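Local coordinates for MIP07328p (PDB 6FKK), which probably acts as a chemorepellent axon guidance cue of the semaphorin family and binds semaphorin receptors, here seen as its extracellular sema and PSI domains, at residues D26-I30 with V465-L470; K29-D35 with E452-S458; N256-P260 with G373-T378. All blocks are in the same frame, centred on the assembly; numbering follows the deposited sequence.

Interaction 1 of 3, residues D26-I30 with V465-L470; sequences DYFKI and VSDGSL
F28 and D467 hold this contact together, with Y27 leaning on the D467 side chain. The F28 ring lies against the 466-469 turn, where D467 and G468 link strands 461-465 and 469-474 as a hairpin in a propeller blade of the sema domain. Its CD2 edge meets S469, with N near the ring plane, and CD2 is 3.3 Å from S469 N. G468 C approaches the ring obliquely, 3.3 Å from F28 CE2. CG of F28 stands anti to its own carbonyl carbon (chi1 -75°), which turns the ring along the turn and toward L470. F28 N donates to D467 O in a nearly straight bond (168°), though the modelled 2.5 Å is too short to take literally at this resolution. Y27 points the other way. Its ring crosses the D467 carboxylate at a slant, the two planes 69° apart, with Y27 CD1 3.6 Å from D467 CG. Further along, I30 CG1 meets V465 CG2 at 3.9 Å, and V40 of strand 37-41 touches I30. The turn is braced from within by the hydroxyls of S466 and S469, which share a hydrogen bond. F20 and V40 add apolar cover to F28, while the ring edge toward the turn meets backbone N and O atoms. The chemistry is thus divided: apolar carbons pack around F28 and I30, and a carboxylate salt-bridged to R451 lies beside the Y27 ring.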
ATOM      1  N   ASP A  26     -20.198   2.605   7.988  1.00103.24           N
ATOM      2  CA  ASP A  26     -20.037   1.519   7.027  1.00 95.59           C
ATOM      3  C   ASP A  26     -18.603   1.008   6.992  1.00 94.39           C
ATOM      4  O   ASP A  26     -18.376  -0.196   6.820  1.00105.20           O
ATOM      5  CB  ASP A  26     -20.490   1.967   5.637  1.00103.03           C
ATOM      6  CG  ASP A  26     -21.989   2.245   5.572  1.00121.39           C
ATOM      7  OD1 ASP A  26     -22.650   2.237   6.628  1.00125.06           O
ATOM      8  OD2 ASP A  26     -22.504   2.469   4.457  1.00118.72           O
ATOM      9  N   TYR A  27     -17.631   1.903   7.157  1.00 82.55           N
ATOM     10  CA  TYR A  27     -16.208   1.574   7.109  1.00 72.91           C
ATOM     11  C   TYR A  27     -15.866   0.816   5.823  1.00 73.07           C
ATOM     12  O   TYR A  27     -15.612  -0.388   5.818  1.00 67.84           O
ATOM     13  CB  TYR A  27     -15.789   0.780   8.348  1.00 63.11           C
ATOM     14  CG  TYR A  27     -15.756   1.597   9.618  1.00 76.11           C
ATOM     15  CD1 TYR A  27     -14.805   2.591   9.799  1.00 84.57           C
ATOM     16  CD2 TYR A  27     -16.666   1.365  10.642  1.00 87.88           C
ATOM     17  CE1 TYR A  27     -14.765   3.338  10.959  1.00 88.85           C
ATOM     18  CE2 TYR A  27     -16.632   2.106  11.807  1.00 95.34           C
ATOM     19  CZ  TYR A  27     -15.680   3.090  11.960  1.00 96.55           C
ATOM     20  OH  TYR A  27     -15.643   3.831  13.119  1.00 99.45           O
ATOM     21  N   PHE A  28     -15.884   1.566   4.723  1.00 78.17           N
ATOM     22  CA  PHE A  28     -15.623   0.986   3.411  1.00 60.34           C
ATOM     23  C   PHE A  28     -14.183   0.491   3.302  1.00 49.93           C
ATOM     24  O   PHE A  28     -13.268   1.015   3.945  1.00 53.67           O
ATOM     25  CB  PHE A  28     -15.899   2.009   2.307  1.00 57.72           C
ATOM     26  CG  PHE A  28     -17.362   2.245   2.043  1.00 71.45           C
ATOM     27  CD1 PHE A  28     -18.289   1.240   2.251  1.00 88.00           C
ATOM     28  CD2 PHE A  28     -17.807   3.475   1.587  1.00 69.23           C
ATOM     29  CE1 PHE A  28     -19.634   1.455   2.008  1.00101.98           C
ATOM     30  CE2 PHE A  28     -19.151   3.696   1.345  1.00 80.39           C
ATOM     31  CZ  PHE A  28     -20.065   2.684   1.556  1.00 99.75           C
ATOM     32  N   LYS A  29     -13.992  -0.530   2.469  1.00 62.33           N
ATOM     33  CA  LYS A  29     -12.674  -1.074   2.169  1.00 62.95           C
ATOM     34  C   LYS A  29     -12.697  -1.640   0.758  1.00 61.82           C
ATOM     35  O   LYS A  29     -13.601  -2.408   0.414  1.00 69.39           O
ATOM     36  CB  LYS A  29     -12.274  -2.160   3.173  1.00 46.90           C
ATOM     37  CG  LYS A  29     -11.036  -2.961   2.784  1.00 56.48           C
ATOM     38  CD  LYS A  29      -9.747  -2.211   3.082  1.00 85.05           C
ATOM     39  CE  LYS A  29      -8.529  -3.046   2.702  1.00 98.60           C
ATOM     40  NZ  LYS A  29      -8.523  -4.379   3.375  1.00 99.02           N
ATOM     41  N   ILE A  30     -11.715  -1.260  -0.052  1.00 56.29           N
ATOM     42  CA  ILE A  30     -11.636  -1.736  -1.429  1.00 54.77           C
ATOM     43  C   ILE A  30     -11.057  -3.144  -1.433  1.00 65.20           C
ATOM     44  O   ILE A  30      -9.992  -3.393  -0.856  1.00 79.62           O
ATOM     45  CB  ILE A  30     -10.791  -0.783  -2.290  1.00 56.87           C
ATOM     46  CG1 ILE A  30     -11.423   0.610  -2.328  1.00 54.31           C
ATOM     47  CG2 ILE A  30     -10.638  -1.333  -3.699  1.00 51.85           C
ATOM     48  CD1 ILE A  30     -12.802   0.643  -2.955  1.00 61.23           C
ATOM     49  N   VAL A 465     -11.362   7.304  -1.501  1.00 49.15           N
ATOM     50  CA  VAL A 465     -12.127   6.385  -0.665  1.00 46.28           C
ATOM     51  C   VAL A 465     -11.990   6.816   0.789  1.00 61.94           C
ATOM     52  O   VAL A 465     -10.875   6.868   1.323  1.00 64.71           O
ATOM     53  CB  VAL A 465     -11.662   4.932  -0.845  1.00 57.35           C
ATOM     54  CG1 VAL A 465     -12.462   4.006   0.058  1.00 56.16           C
ATOM     55  CG2 VAL A 465     -11.786   4.513  -2.300  1.00 62.23           C
ATOM     56  N   SER A 466     -13.118   7.115   1.426  1.00 48.07           N
ATOM     57  CA  SER A 466     -13.176   7.385   2.852  1.00 49.70           C
ATOM     58  C   SER A 466     -13.847   6.207   3.553  1.00 65.23           C
ATOM     59  O   SER A 466     -14.106   5.161   2.947  1.00 76.08           O
ATOM     60  CB  SER A 466     -13.910   8.699   3.123  1.00 64.19           C
ATOM     61  OG  SER A 466     -15.307   8.549   2.930  1.00 65.65           O
ATOM     62  N   ASP A 467     -14.136   6.381   4.844  1.00 58.36           N
ATOM     63  CA  ASP A 467     -14.799   5.315   5.588  1.00 59.63           C
ATOM     64  C   ASP A 467     -16.202   5.059   5.059  1.00 63.66           C
ATOM     65  O   ASP A 467     -16.659   3.912   5.019  1.00 73.93           O
ATOM     66  CB  ASP A 467     -14.843   5.654   7.077  1.00 65.71           C
ATOM     67  CG  ASP A 467     -13.556   5.304   7.794  1.00 85.02           C
ATOM     68  OD1 ASP A 467     -12.840   4.389   7.330  1.00 86.36           O
ATOM     69  OD2 ASP A 467     -13.265   5.944   8.826  1.00 83.60           O
ATOM     70  N   GLY A 468     -16.898   6.109   4.634  1.00 70.63           N
ATOM     71  CA  GLY A 468     -18.272   5.937   4.207  1.00 75.13           C
ATOM     72  C   GLY A 468     -18.628   6.588   2.889  1.00 72.85           C
ATOM     73  O   GLY A 468     -19.785   6.969   2.687  1.00 72.93           O
ATOM     74  N   SER A 469     -17.666   6.712   1.976  1.00 72.52           N
ATOM     75  CA  SER A 469     -17.958   7.329   0.689  1.00 69.10           C
ATOM     76  C   SER A 469     -16.865   7.001  -0.317  1.00 55.85           C
ATOM     77  O   SER A 469     -15.704   6.792   0.046  1.00 53.23           O
ATOM     78  CB  SER A 469     -18.101   8.850   0.816  1.00 69.32           C
ATOM     79  OG  SER A 469     -16.867   9.449   1.174  1.00 72.38           O
ATOM     80  N   LEU A 470     -17.264   6.951  -1.586  1.00 57.04           N
ATOM     81  CA  LEU A 470     -16.353   6.971  -2.722  1.00 55.38           C
ATOM     82  C   LEU A 470     -16.617   8.248  -3.503  1.00 73.93           C
ATOM     83  O   LEU A 470     -17.773   8.563  -3.804  1.00 91.23           O
ATOM     84  CB  LEU A 470     -16.544   5.757  -3.635  1.00 62.14           C
ATOM     85  CG  LEU A 470     -16.579   4.349  -3.044  1.00 60.65           C
ATOM     86  CD1 LEU A 470     -16.616   3.327  -4.167  1.00 56.53           C
ATOM     87  CD2 LEU A 470     -15.391   4.108  -2.135  1.00 60.67           C
TER

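Interaction 2 of 3, residues K29-D35 with E452-S458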
ATOM      1  N   LYS A  29     -13.992  -0.530   2.469  1.00 62.33           N
ATOM      2  CA  LYS A  29     -12.674  -1.074   2.169  1.00 62.95           C
ATOM      3  C   LYS A  29     -12.697  -1.640   0.758  1.00 61.82           C
ATOM      4  O   LYS A  29     -13.601  -2.408   0.414  1.00 69.39           O
ATOM      5  CB  LYS A  29     -12.274  -2.160   3.173  1.00 46.90           C
ATOM      6  CG  LYS A  29     -11.036  -2.961   2.784  1.00 56.48           C
ATOM      7  CD  LYS A  29      -9.747  -2.211   3.082  1.00 85.05           C
ATOM      8  CE  LYS A  29      -8.529  -3.046   2.702  1.00 98.60           C
ATOM      9  NZ  LYS A  29      -8.523  -4.379   3.375  1.00 99.02           N
ATOM     10  N   ILE A  30     -11.715  -1.260  -0.052  1.00 56.29           N
ATOM     11  CA  ILE A  30     -11.636  -1.736  -1.429  1.00 54.77           C
ATOM     12  C   ILE A  30     -11.057  -3.144  -1.433  1.00 65.20           C
ATOM     13  O   ILE A  30      -9.992  -3.393  -0.856  1.00 79.62           O
ATOM     14  CB  ILE A  30     -10.791  -0.783  -2.290  1.00 56.87           C
ATOM     15  CG1 ILE A  30     -11.423   0.610  -2.328  1.00 54.31           C
ATOM     16  CG2 ILE A  30     -10.638  -1.333  -3.699  1.00 51.85           C
ATOM     17  CD1 ILE A  30     -12.802   0.643  -2.955  1.00 61.23           C
ATOM     18  N   LEU A  31     -11.761  -4.071  -2.082  1.00 69.80           N
ATOM     19  CA  LEU A  31     -11.347  -5.467  -2.136  1.00 72.46           C
ATOM     20  C   LEU A  31     -10.788  -5.889  -3.486  1.00 75.67           C
ATOM     21  O   LEU A  31      -9.906  -6.747  -3.530  1.00 86.15           O
ATOM     22  CB  LEU A  31     -12.523  -6.382  -1.775  1.00 69.58           C
ATOM     23  CG  LEU A  31     -13.130  -6.150  -0.389  1.00 58.73           C
ATOM     24  CD1 LEU A  31     -14.212  -7.175  -0.087  1.00 64.47           C
ATOM     25  CD2 LEU A  31     -12.048  -6.178   0.679  1.00 59.10           C
ATOM     26  N   ASP A  32     -11.277  -5.309  -4.581  1.00 55.76           N
ATOM     27  CA  ASP A  32     -10.768  -5.613  -5.911  1.00 72.89           C
ATOM     28  C   ASP A  32     -11.178  -4.485  -6.845  1.00 82.40           C
ATOM     29  O   ASP A  32     -12.268  -3.926  -6.705  1.00 81.91           O
ATOM     30  CB  ASP A  32     -11.300  -6.957  -6.426  1.00 72.32           C
ATOM     31  CG  ASP A  32     -10.643  -7.387  -7.726  1.00 81.69           C
ATOM     32  OD1 ASP A  32      -9.444  -7.739  -7.698  1.00 83.44           O
ATOM     33  OD2 ASP A  32     -11.328  -7.374  -8.772  1.00 79.54           O
ATOM     34  N   HIS A  33     -10.303  -4.155  -7.794  1.00 84.83           N
ATOM     35  CA  HIS A  33     -10.576  -3.041  -8.687  1.00 82.13           C
ATOM     36  C   HIS A  33      -9.870  -3.251 -10.018  1.00 82.96           C
ATOM     37  O   HIS A  33      -8.783  -3.834 -10.082  1.00 92.44           O
ATOM     38  CB  HIS A  33     -10.137  -1.706  -8.071  1.00 87.83           C
ATOM     39  CG  HIS A  33      -8.653  -1.506  -8.052  1.00105.86           C
ATOM     40  ND1 HIS A  33      -7.960  -0.984  -9.123  1.00108.13           N
ATOM     41  CD2 HIS A  33      -7.730  -1.761  -7.095  1.00108.47           C
ATOM     42  CE1 HIS A  33      -6.674  -0.924  -8.825  1.00111.21           C
ATOM     43  NE2 HIS A  33      -6.508  -1.390  -7.601  1.00109.07           N
ATOM     44  N   ASN A  34     -10.515  -2.776 -11.079  1.00 78.27           N
ATOM     45  CA  ASN A  34      -9.900  -2.622 -12.390  1.00 77.53           C
ATOM     46  C   ASN A  34     -10.390  -1.297 -12.969  1.00 90.03           C
ATOM     47  O   ASN A  34     -11.036  -0.501 -12.281  1.00110.41           O
ATOM     48  CB  ASN A  34     -10.204  -3.823 -13.297  1.00 79.47           C
ATOM     49  CG  ASN A  34     -11.674  -4.191 -13.314  1.00 78.31           C
ATOM     50  OD1 ASN A  34     -12.492  -3.510 -13.933  1.00 75.80           O
ATOM     51  ND2 ASN A  34     -12.015  -5.285 -12.642  1.00 90.01           N
ATOM     52  N   ASP A  35     -10.090  -1.058 -14.245  1.00 74.95           N
ATOM     53  CA  ASP A  35     -10.390   0.231 -14.860  1.00 90.55           C
ATOM     54  C   ASP A  35     -11.883   0.509 -14.995  1.00 98.78           C
ATOM     55  O   ASP A  35     -12.253   1.654 -15.281  1.00105.89           O
ATOM     56  CB  ASP A  35      -9.733   0.323 -16.238  1.00106.59           C
ATOM     57  CG  ASP A  35      -8.393   1.035 -16.201  1.00103.35           C
ATOM     58  OD1 ASP A  35      -8.002   1.515 -15.116  1.00 98.10           O
ATOM     59  OD2 ASP A  35      -7.734   1.118 -17.258  1.00105.85           O
ATOM     60  N   GLU A 452      -8.085   5.195   0.941  1.00 53.85           N
ATOM     61  CA  GLU A 452      -7.466   4.557  -0.211  1.00 60.73           C
ATOM     62  C   GLU A 452      -7.635   5.438  -1.442  1.00 52.79           C
ATOM     63  O   GLU A 452      -8.449   6.365  -1.463  1.00 53.68           O
ATOM     64  CB  GLU A 452      -8.063   3.168  -0.476  1.00 75.25           C
ATOM     65  CG  GLU A 452      -7.581   2.083   0.475  1.00 81.54           C
ATOM     66  CD  GLU A 452      -8.480   0.862   0.462  1.00 93.99           C
ATOM     67  OE1 GLU A 452      -9.712   1.036   0.358  1.00 95.99           O
ATOM     68  OE2 GLU A 452      -7.956  -0.269   0.555  1.00 97.76           O
ATOM     69  N   LEU A 453      -6.849   5.131  -2.474  1.00 45.25           N
ATOM     70  CA  LEU A 453      -6.928   5.807  -3.763  1.00 38.99           C
ATOM     71  C   LEU A 453      -6.886   4.765  -4.869  1.00 46.69           C
ATOM     72  O   LEU A 453      -6.008   3.895  -4.872  1.00 67.28           O
ATOM     73  CB  LEU A 453      -5.783   6.810  -3.946  1.00 45.74           C
ATOM     74  CG  LEU A 453      -5.778   8.047  -3.047  1.00 48.94           C
ATOM     75  CD1 LEU A 453      -4.609   8.955  -3.397  1.00 42.95           C
ATOM     76  CD2 LEU A 453      -7.096   8.795  -3.162  1.00 50.52           C
ATOM     77  N   VAL A 454      -7.831   4.854  -5.800  1.00 43.75           N
ATOM     78  CA  VAL A 454      -7.932   3.937  -6.929  1.00 53.21           C
ATOM     79  C   VAL A 454      -7.869   4.755  -8.209  1.00 56.20           C
ATOM     80  O   VAL A 454      -8.543   5.786  -8.326  1.00 51.18           O
ATOM     81  CB  VAL A 454      -9.224   3.103  -6.875  1.00 52.86           C
ATOM     82  CG1 VAL A 454      -9.225   2.052  -7.976  1.00 52.47           C
ATOM     83  CG2 VAL A 454      -9.377   2.458  -5.510  1.00 49.55           C
ATOM     84  N   ILE A 455      -7.071   4.293  -9.167  1.00 61.01           N
ATOM     85  CA  ILE A 455      -6.820   5.019 -10.402  1.00 59.70           C
ATOM     86  C   ILE A 455      -7.399   4.229 -11.566  1.00 53.81           C
ATOM     87  O   ILE A 455      -7.075   3.049 -11.748  1.00 62.29           O
ATOM     88  CB  ILE A 455      -5.319   5.272 -10.611  1.00 51.16           C
ATOM     89  CG1 ILE A 455      -4.832   6.388  -9.683  1.00 40.20           C
ATOM     90  CG2 ILE A 455      -5.032   5.604 -12.065  1.00 50.91           C
ATOM     91  CD1 ILE A 455      -3.387   6.772  -9.912  1.00 56.46           C
ATOM     92  N   SER A 456      -8.247   4.885 -12.355  1.00 58.03           N
ATOM     93  CA  SER A 456      -8.753   4.352 -13.619  1.00 72.64           C
ATOM     94  C   SER A 456      -8.252   5.276 -14.724  1.00 68.78           C
ATOM     95  O   SER A 456      -8.793   6.369 -14.921  1.00 60.80           O
ATOM     96  CB  SER A 456     -10.274   4.259 -13.616  1.00 72.02           C
ATOM     97  OG  SER A 456     -10.750   3.820 -14.878  1.00 69.95           O
ATOM     98  N   THR A 457      -7.217   4.837 -15.442  1.00 67.17           N
ATOM     99  CA  THR A 457      -6.602   5.701 -16.444  1.00 62.57           C
ATOM    100  C   THR A 457      -7.496   5.865 -17.667  1.00 65.58           C
ATOM    101  O   THR A 457      -7.559   6.952 -18.253  1.00 70.19           O
ATOM    102  CB  THR A 457      -5.240   5.144 -16.852  1.00 64.48           C
ATOM    103  OG1 THR A 457      -5.372   3.761 -17.205  1.00 61.95           O
ATOM    104  CG2 THR A 457      -4.252   5.281 -15.709  1.00 57.75           C
ATOM    105  N   SER A 458      -8.193   4.798 -18.067  1.00 71.98           N
ATOM    106  CA  SER A 458      -9.011   4.862 -19.272  1.00 78.09           C
ATOM    107  C   SER A 458     -10.175   5.831 -19.114  1.00 76.43           C
ATOM    108  O   SER A 458     -10.566   6.488 -20.085  1.00 78.80           O
ATOM    109  CB  SER A 458      -9.525   3.468 -19.632  1.00 76.63           C
ATOM    110  OG  SER A 458     -10.444   3.003 -18.660  1.00 96.98           O
TER
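One face of the H33 imidazole is covered by V454, whose CG1 stands 3.8 Å from the ring centroid and 27° off the normal. This is a CH-pi contact, displaced toward the ND1 side of the ring. The carboxylate of E452 serves the neighbouring strand. Its OE1 accepts from I30 N at 3.1 Å through the syn lone pair, in a fairly straight bond (159°). The other oxygen, OE2, lies by the aliphatic end of K29, 3.6 Å from CE. K29 NZ stays 5.0 Å from OE2; the charges are not in contact, though they may attract each other at longer range. With its chain extended beyond CG, E452 slides past I30 in the opposite direction. At the other end S456 OG gives its proton to D35 O at 2.7 Å. D35 OD1 adds a weak bond from T457 N at 3.4 Å. Strands 29-33 and 452-456 run in the same general sense, 39° apart, with axes 8.6 Å from each other. They belong to different sheets and meet through side chains and side-chain-to-backbone bonds, as neighbouring blades do around the centre of a beta-propeller, the fold of the sema domain.

Interaction 3 of 3, residues N256-P260 with G373-T378. With NAG (2-acetamido-2-deoxy-beta-D-glucopyranose), chain B; NAG (2-acetamido-2-deoxy-beta-D-glucopyranose), chain C.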
ATOM      1  N   ASN A 256      14.091   1.807   4.880  1.00 45.20           N
ATOM      2  CA  ASN A 256      14.833   3.026   5.195  1.00 44.78           C
ATOM      3  C   ASN A 256      14.267   4.165   4.355  1.00 43.14           C
ATOM      4  O   ASN A 256      14.647   4.342   3.193  1.00 54.77           O
ATOM      5  CB  ASN A 256      16.327   2.828   4.940  1.00 47.92           C
ATOM      6  CG  ASN A 256      17.171   4.009   5.394  1.00 44.44           C
ATOM      7  OD1 ASN A 256      16.701   5.146   5.465  1.00 36.23           O
ATOM      8  ND2 ASN A 256      18.434   3.741   5.701  1.00 37.57           N
ATOM      9  N   CYS A 257      13.367   4.939   4.950  1.00 45.34           N
ATOM     10  CA  CYS A 257      12.828   6.152   4.344  1.00 44.89           C
ATOM     11  C   CYS A 257      13.289   7.320   5.208  1.00 45.28           C
ATOM     12  O   CYS A 257      12.668   7.633   6.228  1.00 55.53           O
ATOM     13  CB  CYS A 257      11.308   6.090   4.240  1.00 41.17           C
ATOM     14  SG  CYS A 257      10.570   7.501   3.384  1.00 66.88           S
ATOM     15  N   SER A 258      14.385   7.958   4.802  1.00 49.72           N
ATOM     16  CA  SER A 258      14.996   8.997   5.616  1.00 37.19           C
ATOM     17  C   SER A 258      15.636  10.048   4.725  1.00 38.13           C
ATOM     18  O   SER A 258      16.004   9.778   3.579  1.00 54.00           O
ATOM     19  CB  SER A 258      16.049   8.418   6.568  1.00 38.38           C
ATOM     20  OG  SER A 258      17.146   7.886   5.846  1.00 38.67           O
ATOM     21  N   VAL A 259      15.766  11.250   5.275  1.00 47.47           N
ATOM     22  CA  VAL A 259      16.476  12.343   4.618  1.00 55.71           C
ATOM     23  C   VAL A 259      17.945  12.253   5.025  1.00 65.39           C
ATOM     24  O   VAL A 259      18.248  12.363   6.224  1.00 66.14           O
ATOM     25  CB  VAL A 259      15.888  13.705   4.999  1.00 44.32           C
ATOM     26  CG1 VAL A 259      16.701  14.823   4.365  1.00 43.92           C
ATOM     27  CG2 VAL A 259      14.432  13.785   4.570  1.00 40.52           C
ATOM     28  N   PRO A 260      18.867  12.068   4.086  1.00 58.93           N
ATOM     29  CA  PRO A 260      20.265  11.839   4.457  1.00 49.56           C
ATOM     30  C   PRO A 260      20.909  13.077   5.061  1.00 51.66           C
ATOM     31  O   PRO A 260      20.455  14.210   4.882  1.00 64.05           O
ATOM     32  CB  PRO A 260      20.926  11.465   3.126  1.00 66.24           C
ATOM     33  CG  PRO A 260      20.064  12.115   2.092  1.00 61.96           C
ATOM     34  CD  PRO A 260      18.665  12.049   2.628  1.00 51.59           C
ATOM     35  N   GLY A 373      17.772   7.478  -2.608  1.00 49.73           N
ATOM     36  CA  GLY A 373      18.347   7.658  -1.290  1.00 43.85           C
ATOM     37  C   GLY A 373      17.707   8.736  -0.447  1.00 37.51           C
ATOM     38  O   GLY A 373      18.294   9.155   0.554  1.00 42.47           O
ATOM     39  N   ARG A 374      16.518   9.197  -0.819  1.00 44.18           N
ATOM     40  CA  ARG A 374      15.823  10.242  -0.084  1.00 46.82           C
ATOM     41  C   ARG A 374      14.345  10.169  -0.438  1.00 44.86           C
ATOM     42  O   ARG A 374      13.976   9.552  -1.445  1.00 49.34           O
ATOM     43  CB  ARG A 374      16.395  11.631  -0.413  1.00 55.44           C
ATOM     44  CG  ARG A 374      16.383  11.988  -1.888  1.00 46.71           C
ATOM     45  CD  ARG A 374      16.646  13.475  -2.105  1.00 41.14           C
ATOM     46  NE  ARG A 374      17.869  13.938  -1.451  1.00 58.25           N
ATOM     47  CZ  ARG A 374      17.895  14.612  -0.306  1.00 74.93           C
ATOM     48  NH1 ARG A 374      16.764  14.906   0.321  1.00 74.37           N
ATOM     49  NH2 ARG A 374      19.053  14.994   0.217  1.00 79.80           N
ATOM     50  N   PRO A 375      13.475  10.766   0.375  1.00 44.40           N
ATOM     51  CA  PRO A 375      12.047  10.756   0.049  1.00 45.26           C
ATOM     52  C   PRO A 375      11.755  11.528  -1.228  1.00 49.19           C
ATOM     53  O   PRO A 375      12.398  12.534  -1.541  1.00 57.49           O
ATOM     54  CB  PRO A 375      11.399  11.433   1.263  1.00 34.64           C
ATOM     55  CG  PRO A 375      12.386  11.276   2.362  1.00 35.44           C
ATOM     56  CD  PRO A 375      13.728  11.342   1.708  1.00 38.77           C
ATOM     57  N   LEU A 376      10.768  11.032  -1.975  1.00 50.24           N
ATOM     58  CA  LEU A 376      10.305  11.738  -3.162  1.00 40.20           C
ATOM     59  C   LEU A 376       9.474  12.965  -2.808  1.00 42.00           C
ATOM     60  O   LEU A 376       9.334  13.867  -3.641  1.00 49.75           O
ATOM     61  CB  LEU A 376       9.493  10.792  -4.044  1.00 42.62           C
ATOM     62  CG  LEU A 376      10.219   9.520  -4.483  1.00 42.69           C
ATOM     63  CD1 LEU A 376       9.300   8.648  -5.320  1.00 32.12           C
ATOM     64  CD2 LEU A 376      11.476   9.875  -5.255  1.00 33.69           C
ATOM     65  N   LEU A 377       8.926  13.012  -1.597  1.00 39.45           N
ATOM     66  CA  LEU A 377       8.156  14.154  -1.122  1.00 41.82           C
ATOM     67  C   LEU A 377       8.163  14.122   0.396  1.00 46.60           C
ATOM     68  O   LEU A 377       7.954  13.061   0.988  1.00 52.89           O
ATOM     69  CB  LEU A 377       6.715  14.113  -1.647  1.00 52.57           C
ATOM     70  CG  LEU A 377       5.755  15.186  -1.125  1.00 39.15           C
ATOM     71  CD1 LEU A 377       6.088  16.537  -1.719  1.00 54.19           C
ATOM     72  CD2 LEU A 377       4.317  14.817  -1.428  1.00 43.17           C
ATOM     73  N   THR A 378       8.415  15.269   1.021  1.00 41.28           N
ATOM     74  CA  THR A 378       8.350  15.392   2.469  1.00 37.51           C
ATOM     75  C   THR A 378       7.324  16.450   2.850  1.00 56.79           C
ATOM     76  O   THR A 378       7.154  17.453   2.149  1.00 77.86           O
ATOM     77  CB  THR A 378       9.715  15.755   3.075  1.00 38.70           C
ATOM     78  OG1 THR A 378      10.118  17.050   2.617  1.00 66.58           O
ATOM     79  CG2 THR A 378      10.764  14.733   2.675  1.00 48.29           C
TER
HETATM   80  C1  NAG B   1      19.311   4.796   6.133  1.00 39.46           C
HETATM   81  C2  NAG B   1      20.476   4.270   6.960  1.00 41.29           C
HETATM   82  C3  NAG B   1      21.382   5.422   7.402  1.00 55.99           C
HETATM   83  C4  NAG B   1      21.748   6.330   6.229  1.00 58.93           C
HETATM   84  C5  NAG B   1      20.507   6.701   5.420  1.00 57.11           C
HETATM   85  C6  NAG B   1      20.827   7.465   4.156  1.00 62.72           C
HETATM   86  C7  NAG B   1      20.070   2.201   8.223  1.00 56.67           C
HETATM   87  C8  NAG B   1      19.525   1.613   9.490  1.00 74.51           C
HETATM   88  N2  NAG B   1      19.994   3.531   8.116  1.00 41.12           N
HETATM   89  O3  NAG B   1      22.548   4.850   7.984  1.00 61.90           O
HETATM   90  O4  NAG B   1      22.293   7.561   6.696  1.00 72.74           O
HETATM   91  O5  NAG B   1      19.803   5.519   5.027  1.00 52.82           O
HETATM   92  O6  NAG B   1      21.653   6.709   3.283  1.00 68.39           O
HETATM   93  O7  NAG B   1      20.556   1.503   7.339  1.00 67.51           O
HETATM   94  C1  NAG C   2      23.660   7.454   7.134  1.00 80.62           C
HETATM   95  C2  NAG C   2      24.483   8.565   6.490  1.00 80.42           C
HETATM   96  C3  NAG C   2      25.918   8.544   7.020  1.00 92.04           C
HETATM   97  C4  NAG C   2      25.957   8.475   8.543  1.00104.39           C
HETATM   98  C5  NAG C   2      25.018   7.394   9.070  1.00 90.38           C
HETATM   99  C6  NAG C   2      24.883   7.404  10.574  1.00 91.53           C
HETATM  100  C7  NAG C   2      24.076   9.405   4.220  1.00 83.63           C
HETATM  101  C8  NAG C   2      24.146   9.096   2.755  1.00 72.13           C
HETATM  102  N2  NAG C   2      24.480   8.433   5.043  1.00 76.39           N
HETATM  103  O3  NAG C   2      26.581   9.720   6.569  1.00 85.47           O
HETATM  104  O4  NAG C   2      27.271   8.123   8.960  1.00118.96           O
HETATM  105  O5  NAG C   2      23.704   7.585   8.537  1.00 82.07           O
HETATM  106  O6  NAG C   2      23.788   6.603  10.998  1.00 93.11           O
HETATM  107  O7  NAG C   2      23.671  10.484   4.640  1.00 88.48           O
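The backbones of 257-260 and 373-378 run crosswise, 104° apart end to end. V259 and R374 come nearest, with CA atoms 5.2 Å from each other. S258 O faces the P375 ring and lies 3.3 Å from P375 CD. P375 also receives V259 from about a right angle, V259 CG2 standing 3.8 Å from P375 CD. On the far side of the proline ring, C257 SG is 4.3 Å from P375 CG, and C257 is held by its disulfide to C302. Both segments belong to the propeller of the sema domain. Strand 251-259 ends here, and 373-378 leads into strand 377-380, where L376 and L377 face V301 in a classic beta bulge. P260 lies over one face of the R374 guanidinium, crossing it at about a right angle, with P260 CG 3.6 Å from R374 NH2. R374 reaches this position with CG between its backbone N and carbonyl carbon (chi1 56°) and a bend at chi3. With an alanine in its place the guanidinium is gone, and P260 and V259 CG1 are likely to be left less covered on that side. N256 carries the glycan on ND2, and S258 OG donates to N256 OD1 at 2.8 Å, in the carbonyl plane, which probably limits rotation of the amide. The first sugar (chain B) rests against S258; the second (chain C) brings its O7 to 3.3 Å from P260 CB.

From the N terminus, the chain passes through 26-30 and straight on into 29-35, then comes to 256-260. It returns at 373-378, closing the loop of interaction 3. Next comes 452-458, which closes interaction 2, and last 465-470, which closes interaction 1. Interaction 3 is therefore nested inside the wide loops of the other two. Interactions 1 and 2 share K29 and I30 and also touch through V465 N and E452 O. Together they join the sheet that begins with strand 29-33 to the one holding strands 452-456 and 469-474, closing the ring of blades. Interaction 3 lies on the opposite side of the chain's centre from the other two, its nearest atoms about 11 Å from interaction 2.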